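Local coordinates for protein ureidoglycolate hydrolase (Arabidopsis thaliana, PDB 4PXE) that hydrolyses (S)-ureidoglycolate to glyoxylate, ammonium and carbon dioxide during purine breakdown, working as a manganese-dependent homodimer of the peptidase M20 family, at residues Ile318-Ile321 with Gln322-Ala325; Leu263-Ala266 with Val267-His270; Leu420-Thr423 with Leu424-Ser428; Ile355-Met358 with Ala359-Ala362. One frame throughout, in Å; residues are numbered along the deposited sequence.

All four contacts lie within single helices, so i to i+4 backbone bonds recur and the side chains make the difference. Contacts 1 and 2 belong to adjacent helices, 311-332 and 256-272, in the region involved in dimerization; they touch through S324 and H270. Contacts 3 and 4 pair helices 410-429 and 352-364 in the same way, meeting round T423 and A361, and their centres are about 41 to 45 Å from those of contacts 1 and 2. Contact 3 is the most buried and mainly aliphatic. Contact 2, also buried, adds polar groups and the second subunit. Contacts 1 and 4 are partly buried, with charged outer faces; contact 4 alone has a salt bridge between its own segments.

Contact 1 of 4, residues Ile318-Ile321 with Gln322-Ala325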
loop_
_atom_site.group_PDB
_atom_site.type_symbol
_atom_site.label_atom_id
_atom_site.label_comp_id
_atom_site.label_asym_id
_atom_site.label_seq_id
_atom_site.Cartn_x
_atom_site.Cartn_y
_atom_site.Cartn_z
ATOM N N ILE A 318 19.493 -10.393 13.154
ATOM C CA ILE A 318 18.128 -10.455 13.681
ATOM C C ILE A 318 18.040 -9.895 15.106
ATOM O O ILE A 318 17.144 -9.113 15.414
ATOM C CB ILE A 318 17.577 -11.888 13.657
ATOM C CG1 ILE A 318 17.470 -12.403 12.221
ATOM C CG2 ILE A 318 16.216 -11.964 14.351
ATOM C CD1 ILE A 318 17.116 -13.872 12.151
ATOM N N LYS A 319 18.966 -10.290 15.972
ATOM C CA LYS A 319 18.977 -9.768 17.344
ATOM C C LYS A 319 19.114 -8.248 17.368
ATOM O O LYS A 319 18.421 -7.561 18.134
ATOM C CB LYS A 319 20.104 -10.411 18.159
ATOM C CG LYS A 319 20.017 -11.922 18.247
ATOM C CD LYS A 319 20.937 -12.473 19.329
ATOM C CE LYS A 319 21.199 -13.965 19.139
ATOM N NZ LYS A 319 22.299 -14.206 18.158
ATOM N N LYS A 320 20.004 -7.710 16.536
ATOM C CA LYS A 320 20.211 -6.268 16.470
ATOM C C LYS A 320 18.964 -5.565 15.944
ATOM O O LYS A 320 18.623 -4.484 16.416
ATOM C CB LYS A 320 21.409 -5.903 15.595
ATOM C CG LYS A 320 22.772 -6.334 16.147
ATOM C CD LYS A 320 23.853 -5.970 15.154
ATOM C CE LYS A 320 25.255 -6.170 15.714
ATOM N NZ LYS A 320 26.242 -5.789 14.663
ATOM N N ILE A 321 18.287 -6.170 14.974
ATOM C CA ILE A 321 17.057 -5.572 14.458
ATOM C C ILE A 321 15.990 -5.488 15.556
ATOM O O ILE A 321 15.303 -4.468 15.685
ATOM C CB ILE A 321 16.527 -6.328 13.225
ATOM C CG1 ILE A 321 17.476 -6.110 12.041
ATOM C CG2 ILE A 321 15.108 -5.855 12.866
ATOM C CD1 ILE A 321 17.230 -7.045 10.875
ATOM N N GLN A 322 15.867 -6.538 16.366
ATOM C CA GLN A 322 14.895 -6.515 17.458
ATOM C C GLN A 322 15.247 -5.457 18.497
ATOM O O GLN A 322 14.367 -4.742 18.991
ATOM C CB GLN A 322 14.743 -7.884 18.119
ATOM C CG GLN A 322 13.583 -7.911 19.107
ATOM C CD GLN A 322 13.106 -9.309 19.438
ATOM O OE1 GLN A 322 13.682 -10.304 18.987
ATOM N NE2 GLN A 322 12.035 -9.395 20.226
ATOM N N GLU A 323 16.535 -5.341 18.818
ATOM C CA GLU A 323 17.001 -4.290 19.720
ATOM C C GLU A 323 16.667 -2.902 19.177
ATOM O O GLU A 323 16.146 -2.047 19.902
ATOM C CB GLU A 323 18.505 -4.431 19.992
ATOM C CG GLU A 323 18.843 -5.652 20.844
ATOM C CD GLU A 323 20.333 -5.961 20.912
ATOM O OE1 GLU A 323 21.126 -5.318 20.190
ATOM O OE2 GLU A 323 20.708 -6.861 21.694
ATOM N N SER A 324 16.948 -2.673 17.900
ATOM C CA SER A 324 16.640 -1.392 17.275
ATOM C C SER A 324 15.147 -1.087 17.237
ATOM O O SER A 324 14.754 0.061 17.443
ATOM C CB SER A 324 17.230 -1.313 15.862
ATOM O OG SER A 324 18.634 -1.128 15.927
ATOM N N ALA A 325 14.326 -2.100 16.978
ATOM C CA ALA A 325 12.879 -1.899 16.947
ATOM C C ALA A 325 12.396 -1.389 18.300
ATOM O O ALA A 325 11.558 -0.492 18.374
ATOM C CB ALA A 325 12.159 -3.172 16.567
#
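Q322 and E323 each donate a backbone N-H to the turn before them, Q322 N to I318 O at 3.0 Å and E323 N to K319 O at 3.0 Å. S324 N to K320 O and A325 N to I321 O, both 2.9 Å, follow in the same i to i+4 register, so every carbonyl of 318-321 accepts a bond from 322-325.

Among the side chains, E323 folds back most plainly over the earlier turn. Its CG stands beside the backbone N (chi1 -70°) and rests 3.3 Å from K319 O. The rest of the chain is extended and carries OE1 to 3.9 Å from K320 CA. A carboxylate suits this exposed flank. A325 adds just a methyl, CB 3.5 Å from I321 O, a small group where L263 and F339 both close in.

Polar side chains of this turn look elsewhere: K320 NZ forms a salt bridge with E273, and S324 OG hydrogen-bonds to H270. The apolar ones, I318 and I321, turn to L234 of strand 222-239, where branched aliphatic groups fill a buried layer, and I321 also meets V267. Such a helix, lying beside helix 256-272 and covering strands of a sheet, is typical of the dimerization domain of M20-family enzymes.

Contact 2 of 4, residues Leu263-Ala266 with Val267-His270; sequences LALA and VEKH
A266 and H270 face each other one turn apart on helix 256-272, one of the paired helices of the M20 dimerization domain, and they make its tight side. H270 N bonds to A266 O at 2.9 Å. The imidazole then folds back beside the same oxygen: CG sits beside the backbone N (chi1 -62°), which brings CD2 to 3.1 Å from A266 O, at an oblique angle to the ring. NE2 comes within 4.1 Å of A266 CB, and a methyl is small enough to sit beside both the ring and S324 of helix 311-332. Both ring nitrogens are held, NE2 by S324 and ND1 by E273, which fixes the ring's rotation. Without the imidazole, as with an alanine here, S324 OG would probably lose its ring partner, E273 would keep K320 but lose one of its mates, and a gap would open beside A266. V267 belongs to this packed side as well, its CG2 3.4 Å from L263 O, while its side chain meets I321.

The solvent side is held by K269, whose CB lies 3.4 Å from A266 O before the chain bends at chi3. Another flank faces the second subunit. There E268 N reaches A264 O through a weak bond of 3.4 Å. L265 CD2 runs alongside the E268 carboxylate; L265 packs on its own counterpart in the second subunit, an apolar match, and E268 OE2 forms a salt bridge with R332 of that subunit. The remaining carboxylate oxygen is tied back to the helix by one water, which donates to E268 OE1 at 2.7 Å and to L265 O at 2.8 Å.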
loop_
_atom_site.group_PDB
_atom_site.type_symbol
_atom_site.label_atom_id
_atom_site.label_comp_id
_atom_site.label_asym_id
_atom_site.label_seq_id
_atom_site.Cartn_x
_atom_site.Cartn_y
_atom_site.Cartn_z
ATOM N N LEU A 263 13.543 2.125 11.279
ATOM C CA LEU A 263 13.839 0.696 11.367
ATOM C C LEU A 263 14.418 0.181 10.058
ATOM O O LEU A 263 15.356 -0.613 10.077
ATOM C CB LEU A 263 12.625 -0.134 11.799
ATOM C CG LEU A 263 12.919 -1.617 12.077
ATOM C CD1 LEU A 263 14.014 -1.811 13.148
ATOM C CD2 LEU A 263 11.660 -2.371 12.452
ATOM N N ALA A 264 13.891 0.638 8.927
ATOM C CA ALA A 264 14.420 0.185 7.634
ATOM C C ALA A 264 15.885 0.565 7.498
ATOM O O ALA A 264 16.691 -0.231 6.998
ATOM C CB ALA A 264 13.606 0.774 6.489
ATOM N N LEU A 265 16.240 1.772 7.930
ATOM C CA LEU A 265 17.627 2.218 7.876
ATOM C C LEU A 265 18.493 1.444 8.877
ATOM O O LEU A 265 19.676 1.181 8.611
ATOM C CB LEU A 265 17.720 3.734 8.090
ATOM C CG LEU A 265 17.171 4.499 6.881
ATOM C CD1 LEU A 265 16.743 5.920 7.242
ATOM C CD2 LEU A 265 18.184 4.521 5.743
ATOM N N ALA A 266 17.911 1.042 10.004
ATOM C CA ALA A 266 18.655 0.222 10.968
ATOM C C ALA A 266 18.957 -1.169 10.419
ATOM O O ALA A 266 20.030 -1.720 10.674
ATOM C CB ALA A 266 17.920 0.121 12.316
ATOM N N VAL A 267 18.013 -1.742 9.674
ATOM C CA VAL A 267 18.242 -3.036 9.031
ATOM C C VAL A 267 19.495 -2.957 8.163
ATOM O O VAL A 267 20.397 -3.788 8.296
ATOM C CB VAL A 267 17.031 -3.477 8.180
ATOM C CG1 VAL A 267 17.398 -4.675 7.314
ATOM C CG2 VAL A 267 15.835 -3.806 9.072
ATOM N N GLU A 268 19.565 -1.948 7.301
ATOM C CA GLU A 268 20.735 -1.759 6.454
ATOM C C GLU A 268 22.016 -1.630 7.276
ATOM O O GLU A 268 23.026 -2.285 6.969
ATOM C CB GLU A 268 20.567 -0.530 5.559
ATOM C CG GLU A 268 21.817 -0.227 4.740
ATOM C CD GLU A 268 21.757 1.092 3.995
ATOM O OE1 GLU A 268 21.264 2.094 4.553
ATOM O OE2 GLU A 268 22.217 1.127 2.830
ATOM N N LYS A 269 21.968 -0.806 8.319
ATOM C CA LYS A 269 23.111 -0.607 9.204
ATOM C C LYS A 269 23.618 -1.916 9.807
ATOM O O LYS A 269 24.822 -2.204 9.774
ATOM C CB LYS A 269 22.742 0.372 10.322
ATOM C CG LYS A 269 23.872 0.645 11.307
ATOM C CD LYS A 269 23.466 1.657 12.380
ATOM C CE LYS A 269 22.349 1.123 13.256
ATOM N NZ LYS A 269 21.802 2.181 14.172
ATOM N N HIS A 270 22.709 -2.718 10.349
ATOM C CA HIS A 270 23.120 -3.944 11.032
ATOM C C HIS A 270 23.686 -4.970 10.051
ATOM O O HIS A 270 24.620 -5.711 10.377
ATOM C CB HIS A 270 21.976 -4.542 11.854
ATOM C CG HIS A 270 21.506 -3.638 12.954
ATOM N ND1 HIS A 270 22.380 -2.945 13.765
ATOM C CD2 HIS A 270 20.261 -3.288 13.357
ATOM C CE1 HIS A 270 21.692 -2.210 14.623
ATOM N NE2 HIS A 270 20.404 -2.404 14.401
HETATM O O HOH W 1 21.455 2.718 7.141
#

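Contact 3 of 4, residues Leu420-Thr423 with Leu424-Ser428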
loop_
_atom_site.group_PDB
_atom_site.type_symbol
_atom_site.label_atom_id
_atom_site.label_comp_id
_atom_site.label_asym_id
_atom_site.label_seq_id
_atom_site.Cartn_x
_atom_site.Cartn_y
_atom_site.Cartn_z
ATOM N N LEU A 420 20.512 -32.365 -16.013
ATOM C CA LEU A 420 19.440 -32.945 -15.210
ATOM C C LEU A 420 19.060 -34.348 -15.685
ATOM O O LEU A 420 18.956 -35.271 -14.873
ATOM C CB LEU A 420 18.220 -32.032 -15.211
ATOM C CG LEU A 420 17.038 -32.535 -14.385
ATOM C CD1 LEU A 420 17.425 -32.724 -12.921
ATOM C CD2 LEU A 420 15.858 -31.565 -14.504
ATOM N N SER A 421 18.868 -34.507 -16.995
ATOM C CA SER A 421 18.544 -35.807 -17.578
ATOM C C SER A 421 19.583 -36.860 -17.221
ATOM O O SER A 421 19.254 -37.978 -16.796
ATOM C CB SER A 421 18.469 -35.696 -19.098
ATOM O OG SER A 421 17.396 -34.869 -19.515
ATOM N N LEU A 422 20.847 -36.509 -17.413
ATOM C CA LEU A 422 21.924 -37.475 -17.237
ATOM C C LEU A 422 22.139 -37.784 -15.759
ATOM O O LEU A 422 22.426 -38.925 -15.396
ATOM C CB LEU A 422 23.206 -36.950 -17.893
ATOM C CG LEU A 422 24.385 -37.917 -17.981
ATOM C CD1 LEU A 422 23.969 -39.271 -18.582
ATOM C CD2 LEU A 422 25.479 -37.274 -18.803
ATOM N N THR A 423 21.987 -36.784 -14.899
ATOM C CA THR A 423 22.111 -37.012 -13.460
ATOM C C THR A 423 20.960 -37.880 -12.938
ATOM O O THR A 423 21.186 -38.796 -12.140
ATOM C CB THR A 423 22.172 -35.678 -12.668
ATOM O OG1 THR A 423 23.232 -34.857 -13.182
ATOM C CG2 THR A 423 22.441 -35.949 -11.195
ATOM N N LEU A 424 19.738 -37.622 -13.399
ATOM C CA LEU A 424 18.582 -38.459 -13.052
ATOM C C LEU A 424 18.836 -39.905 -13.458
ATOM O O LEU A 424 18.539 -40.828 -12.696
ATOM C CB LEU A 424 17.321 -37.963 -13.765
ATOM C CG LEU A 424 16.672 -36.682 -13.240
ATOM C CD1 LEU A 424 15.601 -36.228 -14.214
ATOM C CD2 LEU A 424 16.086 -36.889 -11.846
ATOM N N ALA A 425 19.348 -40.082 -14.671
ATOM C CA ALA A 425 19.602 -41.407 -15.228
ATOM C C ALA A 425 20.632 -42.140 -14.384
ATOM O O ALA A 425 20.441 -43.316 -14.033
ATOM C CB ALA A 425 20.087 -41.280 -16.666
ATOM N N LYS A 426 21.729 -41.457 -14.064
ATOM C CA LYS A 426 22.789 -42.065 -13.262
ATOM C C LYS A 426 22.277 -42.479 -11.888
ATOM O O LYS A 426 22.557 -43.582 -11.413
ATOM C CB LYS A 426 23.984 -41.125 -13.127
ATOM C CG LYS A 426 24.741 -40.884 -14.418
ATOM C CD LYS A 426 25.868 -39.879 -14.208
ATOM C CE LYS A 426 26.682 -39.692 -15.482
ATOM N NZ LYS A 426 27.301 -40.964 -15.960
ATOM N N LEU A 427 21.524 -41.601 -11.245
ATOM C CA LEU A 427 20.980 -41.903 -9.929
ATOM C C LEU A 427 19.946 -43.029 -9.978
ATOM O O LEU A 427 19.874 -43.847 -9.059
ATOM C CB LEU A 427 20.392 -40.642 -9.299
ATOM C CG LEU A 427 21.458 -39.608 -8.937
ATOM C CD1 LEU A 427 20.819 -38.288 -8.532
ATOM C CD2 LEU A 427 22.356 -40.137 -7.819
ATOM N N SER A 428 19.147 -43.067 -11.041
ATOM C CA SER A 428 18.125 -44.103 -11.193
ATOM C C SER A 428 18.743 -45.503 -11.201
ATOM O O SER A 428 18.151 -46.453 -10.687
ATOM C CB SER A 428 17.303 -43.883 -12.466
ATOM O OG SER A 428 16.404 -44.967 -12.695
#
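L424 and L420 meet one turn apart, and L424 has much of its surface covered by that turn. Its CG stands beside the backbone N (chi1 -74°), only 3.1 Å from L420 O, so the isobutyl group lies back over the carbonyl that also receives L424 N at 2.9 Å. The two leucines cross obliquely, L424 CD1 reaching L420 CG at 4.0 Å. Both press on L205 of strand 201-209, where flexible, unbranched-at-CB side chains can adapt to a sheet surface.

T423 is the second heavily covered residue. Its methyl and its hydroxyl part company: CG2, anti to the backbone N, lies alongside L427 with CD1 3.9 Å away, while OG1 turns back to bond the backbone carbonyl of V419. Threonine suits the place because a buried hydroxyl can satisfy itself on its own helix while its small bulk lets A361 and M358 of helix 352-364 come close.

L422, the third, meets K426. The lysine brings CE across it, 3.8 Å from L422 CG, after K426 CG has passed L422 O at 3.2 Å. A bend at the last torsion (chi4 -59°) then turns the ammonium group, which forms a salt bridge with E364.

In this part of the helix K426 is the charged residue, and the side toward the sheet is aliphatic. Helix 410-429 is a typical flanking helix of the M20 catalytic domain: it packs on strand 201-209, which carries the manganese ligand H208 near its end.

Contact 4 of 4, residues Ile355-Met358 with Ala359-Ala362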
loop_
_atom_site.group_PDB
_atom_site.type_symbol
_atom_site.label_atom_id
_atom_site.label_comp_id
_atom_site.label_asym_id
_atom_site.label_seq_id
_atom_site.Cartn_x
_atom_site.Cartn_y
_atom_site.Cartn_z
ATOM N N ILE A 355 26.339 -34.252 -5.598
ATOM C CA ILE A 355 27.309 -33.335 -6.186
ATOM C C ILE A 355 28.228 -34.064 -7.153
ATOM O O ILE A 355 28.470 -33.609 -8.266
ATOM C CB ILE A 355 28.175 -32.684 -5.087
ATOM C CG1 ILE A 355 27.336 -31.673 -4.298
ATOM C CG2 ILE A 355 29.424 -32.045 -5.691
ATOM C CD1 ILE A 355 28.013 -31.171 -3.036
ATOM N N LYS A 356 28.729 -35.211 -6.711
ATOM C CA LYS A 356 29.628 -36.020 -7.510
ATOM C C LYS A 356 28.989 -36.398 -8.843
ATOM O O LYS A 356 29.610 -36.233 -9.895
ATOM C CB LYS A 356 30.003 -37.279 -6.727
ATOM C CG LYS A 356 30.929 -38.233 -7.460
ATOM C CD LYS A 356 31.184 -39.459 -6.585
ATOM C CE LYS A 356 32.189 -40.416 -7.204
ATOM N NZ LYS A 356 31.631 -41.145 -8.366
ATOM N N LYS A 357 27.755 -36.895 -8.799
ATOM C CA LYS A 357 27.058 -37.340 -10.007
ATOM C C LYS A 357 26.795 -36.168 -10.953
ATOM O O LYS A 357 26.937 -36.294 -12.171
ATOM C CB LYS A 357 25.723 -38.006 -9.669
ATOM C CG LYS A 357 25.802 -39.403 -9.089
ATOM C CD LYS A 357 26.138 -40.447 -10.136
ATOM C CE LYS A 357 25.951 -41.836 -9.559
ATOM N NZ LYS A 357 26.819 -42.820 -10.244
ATOM N N MET A 358 26.401 -35.030 -10.389
ATOM C CA MET A 358 26.149 -33.838 -11.194
ATOM C C MET A 358 27.409 -33.350 -11.915
ATOM O O MET A 358 27.369 -33.010 -13.105
ATOM C CB MET A 358 25.575 -32.714 -10.324
ATOM C CG MET A 358 24.145 -32.924 -9.835
ATOM S SD MET A 358 23.606 -31.473 -8.911
ATOM C CE MET A 358 24.640 -30.350 -9.728
ATOM N N ALA A 359 28.526 -33.302 -11.198
ATOM C CA ALA A 359 29.789 -32.893 -11.798
ATOM C C ALA A 359 30.235 -33.868 -12.890
ATOM O O ALA A 359 30.714 -33.448 -13.948
ATOM C CB ALA A 359 30.863 -32.735 -10.737
ATOM N N GLU A 360 30.051 -35.161 -12.638
ATOM C CA GLU A 360 30.355 -36.188 -13.633
ATOM C C GLU A 360 29.495 -36.023 -14.872
ATOM O O GLU A 360 29.995 -36.128 -15.992
ATOM C CB GLU A 360 30.192 -37.594 -13.044
ATOM C CG GLU A 360 31.309 -37.950 -12.073
ATOM C CD GLU A 360 31.032 -39.190 -11.240
ATOM O OE1 GLU A 360 29.943 -39.797 -11.365
ATOM O OE2 GLU A 360 31.927 -39.545 -10.440
ATOM N N ALA A 361 28.205 -35.761 -14.675
ATOM C CA ALA A 361 27.296 -35.574 -15.800
ATOM C C ALA A 361 27.712 -34.377 -16.651
ATOM O O ALA A 361 27.774 -34.478 -17.879
ATOM C CB ALA A 361 25.863 -35.426 -15.313
ATOM N N ALA A 362 28.006 -33.247 -16.009
ATOM C CA ALA A 362 28.467 -32.067 -16.743
ATOM C C ALA A 362 29.748 -32.354 -17.536
ATOM O O ALA A 362 29.856 -31.988 -18.704
ATOM C CB ALA A 362 28.659 -30.877 -15.791
HETATM O O HOH W 2 29.099 -42.049 -10.243
#
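An i to i+4 salt bridge between K356 and E360 marks the outer face of helix 352-364, an amphipathic helix flanking the sheet of the M20 catalytic domain. K356 leaves the helix with CG anti to its own N (chi1 179°) and stays extended until its last torsion, which swings NZ across to E360 OE2 at 2.6 Å. The ammonium group meets the syn lone pair, on the side of the other carboxylate oxygen. K356 CG also lies 3.4 Å from the same OE2, so the long chain packs as well as pairs. K356 also touches a crystal neighbour, and its exact pose may owe something to that.

E360 OE1 accepts a hydrogen bond of 2.7 Å from a water that also takes a weak one from K356 NZ. The same water joins K357 NZ, at a distance short enough to be doubtful, and so links K357 to E360. Directly, K357 NZ is 4.5 Å from E360 OE1, too distant for a salt bridge, though its charge would probably still favour the carboxylate. A leucine in place of E360 would probably leave the K356 ammonium without its charged mate and free the lysine chain to swing into solvent.

The inner face is uncharged. I355 and M358 both lie against V224 of strand 222-239, while the side chain of K357 meets L427 of helix 410-429. Alanines keep the remaining positions slim: A359 and A362 face H369. Within the helix, A361 N donates to K357 O at 2.9 Å, and A361 CB rests 3.4 Å from the same oxygen.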